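Local coordinates for contact-dependent inhibitor I (Escherichia coli NC101, PDB 5I4Q), which probably acts as an immunity protein that binds the toxin of a contact-dependent growth inhibition system and so protects the cell that makes it, at residues V18-I21 and K22-R26. Residues are numbered along the deposited sequence; the frame is centred on the assembly and turned at random.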
loop_
_atom_site.group_PDB
_atom_site.type_symbol
_atom_site.label_atom_id
_atom_site.label_comp_id
_atom_site.label_asym_id
_atom_site.label_seq_id
_atom_site.Cartn_x
_atom_site.Cartn_y
_atom_site.Cartn_z
ATOM N N VAL B 18 3.769 -3.225 -2.074
ATOM C CA VAL B 18 3.994 -3.539 -0.669
ATOM C C VAL B 18 5.027 -4.656 -0.549
ATOM O O VAL B 18 5.932 -4.609 0.251
ATOM C CB VAL B 18 2.660 -3.880 0.001
ATOM C CG1 VAL B 18 2.820 -4.582 1.326
ATOM C CG2 VAL B 18 1.867 -2.601 0.202
ATOM N N LEU B 19 4.893 -5.674 -1.377
ATOM C CA LEU B 19 5.870 -6.757 -1.414
ATOM C C LEU B 19 7.276 -6.211 -1.565
ATOM O O LEU B 19 8.208 -6.658 -0.880
ATOM C CB LEU B 19 5.559 -7.638 -2.597
ATOM C CG LEU B 19 6.311 -8.905 -2.806
ATOM C CD1 LEU B 19 6.082 -9.830 -1.624
ATOM C CD2 LEU B 19 5.798 -9.563 -4.071
ATOM N N SER B 20 7.427 -5.278 -2.501
ATOM C CA SER B 20 8.711 -4.649 -2.798
ATOM C C SER B 20 9.260 -3.741 -1.672
ATOM O O SER B 20 10.447 -3.760 -1.317
ATOM C CB SER B 20 8.549 -3.848 -4.062
ATOM O OG SER B 20 9.688 -3.084 -4.250
ATOM N N ILE B 21 8.381 -2.967 -1.076
ATOM C CA ILE B 21 8.755 -2.107 0.033
ATOM C C ILE B 21 9.247 -2.942 1.200
ATOM O O ILE B 21 10.238 -2.592 1.807
ATOM C CB ILE B 21 7.572 -1.211 0.448
ATOM C CG1 ILE B 21 7.372 -0.142 -0.601
ATOM C CG2 ILE B 21 7.761 -0.596 1.828
ATOM C CD1 ILE B 21 5.990 0.495 -0.503
ATOM N N LYS B 22 8.560 -4.020 1.519
ATOM C CA LYS B 22 8.979 -4.893 2.640
ATOM C C LYS B 22 10.379 -5.486 2.416
ATOM O O LYS B 22 11.156 -5.650 3.364
ATOM C CB LYS B 22 7.999 -6.015 2.894
ATOM C CG LYS B 22 6.644 -5.584 3.479
ATOM C CD LYS B 22 5.765 -6.837 3.700
ATOM C CE LYS B 22 4.303 -6.504 3.984
ATOM N NZ LYS B 22 4.149 -6.079 5.374
ATOM N N ARG B 23 10.669 -5.817 1.163
ATOM C CA ARG B 23 11.975 -6.300 0.826
ATOM C C ARG B 23 13.002 -5.218 1.020
ATOM O O ARG B 23 14.082 -5.458 1.490
ATOM C CB ARG B 23 12.029 -6.764 -0.621
ATOM C CG ARG B 23 11.380 -8.090 -0.811
ATOM C CD ARG B 23 11.257 -8.409 -2.279
ATOM N NE ARG B 23 10.380 -9.538 -2.420
ATOM C CZ ARG B 23 9.979 -10.065 -3.556
ATOM N NH1 ARG B 23 10.384 -9.590 -4.713
ATOM N NH2 ARG B 23 9.182 -11.095 -3.518
ATOM N N ASN B 24 12.684 -4.020 0.597
ATOM C CA ASN B 24 13.615 -2.947 0.779
ATOM C C ASN B 24 13.865 -2.709 2.264
ATOM O O ASN B 24 14.992 -2.463 2.656
ATOM C CB ASN B 24 13.128 -1.705 0.091
ATOM C CG ASN B 24 13.257 -1.765 -1.424
ATOM O OD1 ASN B 24 14.279 -2.145 -1.934
ATOM N ND2 ASN B 24 12.223 -1.312 -2.140
ATOM N N LEU B 25 12.817 -2.771 3.073
ATOM C CA LEU B 25 12.914 -2.627 4.512
ATOM C C LEU B 25 13.831 -3.687 5.150
ATOM O O LEU B 25 14.593 -3.357 6.064
ATOM C CB LEU B 25 11.540 -2.616 5.178
ATOM C CG LEU B 25 10.775 -1.285 5.014
ATOM C CD1 LEU B 25 9.404 -1.392 5.585
ATOM C CD2 LEU B 25 11.457 -0.087 5.635
ATOM N N ARG B 26 13.804 -4.919 4.642
ATOM C CA ARG B 26 14.698 -5.967 5.116
ATOM C C ARG B 26 16.147 -5.577 4.876
ATOM O O ARG B 26 16.945 -5.785 5.749
ATOM C CB ARG B 26 14.477 -7.322 4.433
ATOM C CG ARG B 26 13.162 -8.047 4.727
ATOM C CD ARG B 26 12.994 -9.376 3.941
ATOM N NE ARG B 26 13.995 -10.375 4.371
ATOM C CZ ARG B 26 15.197 -10.575 3.816
ATOM N NH1 ARG B 26 16.001 -11.503 4.330
ATOM N NH2 ARG B 26 15.607 -9.872 2.755
#
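Arg23 reaches back one helical turn over Leu19. Its CB sits 3.5 Å from Ser20 O, and CG lies equally near Leu19 O. With CG anti to its own carbonyl carbon (chi1 -76°) and the chain extended from there to NE, the side chain runs toward the start of the helix; CD passes Leu19 O at 3.8 Å, and CZ and NH2 arrive at the isobutyl group. Leu19 CG lies over one guanidinium face, off-centre toward the rim and 3.7 Å from NH2, while both methyls also border NH2. The planar cation is thus backed by an apolar branch, and its NE forms a salt bridge with an acidic side chain of another protein's chain, where NH1 is hydrogen-bonded as well. Leu19 and Arg23 are i to i+4 neighbours on the long helix 4-40, whose backbone bonds continue beneath them: Lys22 N meets Val18 O at 3.0 Å with an N-H...O angle of 169°, whereas the bond from Arg23 N to Leu19 O is weak. Lys22 runs beside Val18 in the same direction and lays CE against Val18 CG1 at 3.6 Å. Ile21 CG2 and Leu25 CD1 touch more loosely, 4.2 Å apart, on a buried side where Tyr70 meets both residues and Leu61 and Met64 of helix 44-66 pack on Leu25. Ser20 OG is hydrogen-bonded to Asp10 of the second subunit.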